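Local coordinates for Alr2269 protein (Nostoc sp., PDB 3MC8) that probably forms the periplasmic, three-POTRA part of an Omp85-type outer-membrane protein, which handles proteins bound for the membrane, at residues 145-150 and 216-221; 222-227 and 256-261. All coordinates share one frame; numbering follows the deposited sequence.

In the fold
After the N-terminal POTRA-type module, the chain enters the second at strand 142-147. It runs through helices 160-166 and 176-192 and strand 199-205 before strand 211-217 returns beside strand 142-147, where contact 1 closes a loop of 65 residues. A few residues on, strand 221-229 opens the third module, and contact 2 closes a shorter loop between it and the link joining helices 249-253 and 266-277. The loops follow in series, neither nested nor crossed, with centres about 17 Å apart. They meet at V221: its carbonyl O probably accepts a hydrogen bond from G261 N (3.0 Å), and its CG2 packs on L258 CD2, so residues 216-221 bridge two modules.

Contact 1: residues 145-150 and 216-221; sequences IQANPG and VAEGVV
Q146 and N148 grip V216 from both ends of its backbone: V216 N donates to Q146 O (2.9 Å), and N148 N donates to V216 O (2.8 Å). This is the ladder of a parallel pair, with A147 and V216 bridged and their side chains on the same face of the sheet. Strands 142-147 and 211-217 are the first and third of the beta-alpha-alpha-beta-beta order of a POTRA module, and helix 176-192 packs on the face bearing V216 through L186 and Y190. Past the strand ends, side chains take over the polar contact. With CG placed beside its backbone N (chi1 -42°), N148 turns its amide to E218. N148 OD1 accepts E218 N at 2.9 Å, almost in line with its C=O, while N148 ND2 donates to E218 OE1, a bond whose modelled shortness is doubtful. The amide and carboxylate planes are turned 57° from each other. Second partners hold both groups: V153 O takes ND2, and Y190 OH and S155 OG reach E218 OE2. The apolar contact is I145 CG2 on V216 CG2 at 3.9 Å. As methyls beside polar ends, A147 CB lies 3.7 Å from E218 OE2 and V220 CG2 3.8 Å from N148 OD1.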
# COMPACT_ATOMS: atom_id res chain seq x y z
N ILE A 145 -9.90 6.07 7.46
CA ILE A 145 -8.68 6.37 6.67
C ILE A 145 -7.89 7.44 7.37
O ILE A 145 -8.42 8.48 7.68
CB ILE A 145 -8.94 6.98 5.28
CG1 ILE A 145 -9.54 5.96 4.32
CG2 ILE A 145 -7.65 7.47 4.66
CD1 ILE A 145 -9.89 6.55 3.00
N GLN A 146 -6.62 7.21 7.55
CA GLN A 146 -5.82 8.15 8.29
C GLN A 146 -4.74 8.66 7.33
O GLN A 146 -3.80 7.93 7.01
CB GLN A 146 -5.30 7.42 9.51
CG GLN A 146 -5.08 8.26 10.71
CD GLN A 146 -3.63 8.61 10.87
OE1 GLN A 146 -3.05 8.51 11.97
NE2 GLN A 146 -3.01 9.00 9.75
N ALA A 147 -4.90 9.89 6.84
CA ALA A 147 -4.07 10.42 5.76
C ALA A 147 -2.82 11.10 6.28
O ALA A 147 -2.88 11.87 7.24
CB ALA A 147 -4.86 11.37 4.86
N ASN A 148 -1.69 10.78 5.66
CA ASN A 148 -0.43 11.50 5.85
C ASN A 148 -0.14 11.67 7.33
O ASN A 148 -0.28 12.75 7.89
CB ASN A 148 -0.45 12.82 5.07
CG ASN A 148 -1.05 12.65 3.68
OD1 ASN A 148 -0.56 11.87 2.86
ND2 ASN A 148 -2.15 13.36 3.42
N PRO A 149 0.24 10.58 7.97
CA PRO A 149 0.68 10.62 9.35
C PRO A 149 2.20 10.66 9.38
O PRO A 149 2.83 10.07 8.50
CB PRO A 149 0.19 9.27 9.86
CG PRO A 149 0.43 8.33 8.65
CD PRO A 149 0.30 9.22 7.42
N GLY A 150 2.84 11.36 10.31
CA GLY A 150 2.26 12.41 11.11
C GLY A 150 2.74 13.68 10.44
O GLY A 150 3.95 14.01 10.44
N VAL A 216 -2.65 6.03 5.11
CA VAL A 216 -2.41 6.27 3.70
C VAL A 216 -1.36 7.37 3.54
O VAL A 216 -1.49 8.43 4.13
CB VAL A 216 -3.70 6.61 2.95
CG1 VAL A 216 -3.41 6.83 1.48
CG2 VAL A 216 -4.69 5.47 3.13
N ALA A 217 -0.29 7.07 2.81
CA ALA A 217 0.76 8.04 2.52
C ALA A 217 0.44 8.47 1.13
O ALA A 217 0.52 7.66 0.18
CB ALA A 217 2.12 7.42 2.57
N GLU A 218 0.02 9.73 1.00
CA GLU A 218 -0.61 10.17 -0.23
C GLU A 218 0.37 10.70 -1.25
O GLU A 218 0.03 10.80 -2.42
CB GLU A 218 -1.67 11.21 0.07
CG GLU A 218 -2.94 10.60 0.63
CD GLU A 218 -3.96 11.65 1.13
OE1 GLU A 218 -3.53 12.76 1.56
OE2 GLU A 218 -5.18 11.32 1.13
N GLY A 219 1.58 11.05 -0.82
CA GLY A 219 2.59 11.56 -1.74
C GLY A 219 3.05 12.97 -1.46
O GLY A 219 3.26 13.80 -2.37
N VAL A 220 3.24 13.24 -0.18
CA VAL A 220 3.64 14.54 0.27
C VAL A 220 5.01 14.82 -0.28
O VAL A 220 5.88 13.98 -0.22
CB VAL A 220 3.63 14.61 1.81
CG1 VAL A 220 4.27 15.90 2.27
CG2 VAL A 220 2.20 14.49 2.34
N VAL A 221 5.18 16.00 -0.84
CA VAL A 221 6.43 16.46 -1.43
C VAL A 221 7.30 17.07 -0.35
O VAL A 221 6.83 17.81 0.47
CB VAL A 221 6.15 17.56 -2.44
CG1 VAL A 221 7.42 18.00 -3.12
CG2 VAL A 221 5.15 17.09 -3.42

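Contact 2: residues 222-227 and 256-261; sequences ENISVR and VELKPG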
# COMPACT_ATOMS: atom_id res chain seq x y z
N GLU A 222 8.58 16.79 -0.38
CA GLU A 222 9.52 17.26 0.60
C GLU A 222 10.39 18.40 0.06
O GLU A 222 10.65 19.36 0.77
CB GLU A 222 10.41 16.09 0.93
CG GLU A 222 11.37 16.25 2.06
CD GLU A 222 12.06 14.94 2.35
OE1 GLU A 222 11.38 13.97 2.79
OE2 GLU A 222 13.29 14.87 2.09
N ASN A 223 10.86 18.28 -1.17
CA ASN A 223 11.69 19.30 -1.79
C ASN A 223 11.38 19.31 -3.27
O ASN A 223 11.02 18.28 -3.82
CB ASN A 223 13.17 19.00 -1.55
CG ASN A 223 13.67 19.56 -0.21
OD1 ASN A 223 13.82 20.80 -0.05
ND2 ASN A 223 13.93 18.67 0.77
N ILE A 224 11.50 20.48 -3.88
CA ILE A 224 11.38 20.65 -5.30
C ILE A 224 12.70 21.25 -5.74
O ILE A 224 13.16 22.20 -5.13
CB ILE A 224 10.26 21.66 -5.60
CG1 ILE A 224 8.94 21.11 -5.07
CG2 ILE A 224 10.16 21.94 -7.11
CD1 ILE A 224 7.75 22.03 -5.30
N SER A 225 13.31 20.75 -6.80
CA SER A 225 14.53 21.42 -7.30
C SER A 225 14.56 21.37 -8.78
O SER A 225 13.70 20.75 -9.38
CB SER A 225 15.78 20.75 -6.75
OG SER A 225 15.82 19.38 -7.13
N VAL A 226 15.55 22.01 -9.38
CA VAL A 226 15.59 22.21 -10.83
C VAL A 226 16.91 21.65 -11.27
O VAL A 226 17.95 21.89 -10.66
CB VAL A 226 15.50 23.71 -11.21
CG1 VAL A 226 15.55 23.92 -12.74
CG2 VAL A 226 14.25 24.28 -10.68
N ARG A 227 16.88 20.90 -12.35
CA ARG A 227 18.08 20.30 -12.85
C ARG A 227 18.12 20.45 -14.34
O ARG A 227 17.15 20.15 -15.02
CB ARG A 227 18.14 18.84 -12.45
CG ARG A 227 19.00 17.99 -13.35
CD ARG A 227 19.86 17.00 -12.60
NE ARG A 227 21.11 17.63 -12.15
CZ ARG A 227 22.14 16.98 -11.57
NH1 ARG A 227 22.09 15.65 -11.36
NH2 ARG A 227 23.23 17.66 -11.20
N VAL A 256 5.61 27.12 -11.15
CA VAL A 256 5.20 25.82 -10.67
C VAL A 256 4.38 26.03 -9.44
O VAL A 256 4.86 26.54 -8.46
CB VAL A 256 6.41 24.94 -10.31
CG1 VAL A 256 5.95 23.68 -9.64
CG2 VAL A 256 7.26 24.64 -11.58
N GLU A 257 3.12 25.63 -9.47
CA GLU A 257 2.27 25.76 -8.28
C GLU A 257 2.60 24.83 -7.16
O GLU A 257 2.24 25.12 -6.04
CB GLU A 257 0.80 25.61 -8.61
CG GLU A 257 0.14 26.96 -8.94
CD GLU A 257 -1.17 26.80 -9.70
OE1 GLU A 257 -1.53 25.64 -10.08
OE2 GLU A 257 -1.83 27.85 -9.92
N LEU A 258 3.25 23.71 -7.45
CA LEU A 258 3.51 22.72 -6.44
C LEU A 258 4.52 23.23 -5.44
O LEU A 258 5.48 23.88 -5.81
CB LEU A 258 4.03 21.43 -7.06
CG LEU A 258 4.22 20.23 -6.11
CD1 LEU A 258 2.88 19.60 -5.70
CD2 LEU A 258 5.09 19.19 -6.75
N LYS A 259 4.27 22.94 -4.17
CA LYS A 259 5.16 23.36 -3.08
C LYS A 259 5.38 22.21 -2.10
O LYS A 259 4.50 21.38 -1.93
CB LYS A 259 4.55 24.56 -2.32
CG LYS A 259 4.40 25.81 -3.21
CD LYS A 259 5.75 26.60 -3.38
CE LYS A 259 5.80 27.50 -4.63
NZ LYS A 259 4.48 27.58 -5.32
N PRO A 260 6.53 22.20 -1.42
CA PRO A 260 6.81 21.29 -0.34
C PRO A 260 5.70 21.36 0.66
O PRO A 260 5.29 22.45 1.02
CB PRO A 260 8.07 21.88 0.29
CG PRO A 260 8.74 22.57 -0.85
CD PRO A 260 7.61 23.19 -1.58
N GLY A 261 5.19 20.21 1.08
CA GLY A 261 4.05 20.17 1.96
C GLY A 261 2.76 19.82 1.26
O GLY A 261 1.77 19.50 1.93
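I224 reaches from strand 221-229 to the loop at 258-260, and its CD1 makes nearly all of the close packing. The branch to CG1 stands beside the backbone N (chi1 -61°) and continues fully extended (chi2 180°), which carries CD1 across to the loop backbone. There I224 CD1 lies over the peptide joining L258 to K259, 3.7 Å from K259 CA. The same I224 CD1 has L258 CG at 4.0 Å and touches P260 CD as well. L258 forms the buried side of this cluster: its CB is directed to the strand, and its side chain also rests on V269 of helix 266-277. The carboxylate of D272 from the same helix accepts the backbone N-H groups of E257 and L258, fixing the loop at these two residues, where the packing begins. Toward solvent the contact thins to the exposed P260 ring, whose CB lies 3.6 Å from E222 O. The side chain of E222 leaves the strand away from the loop, and its carboxylate is taken by the backbone N-H groups of T293 and D294. K259 also turns outward, its NZ curling back to make weak hydrogen bonds with V256 O and E257 O. Strand and loop thus meet through side-chain packing without pairing as a sheet, joining the first strand of a POTRA module to the connection between its two helices.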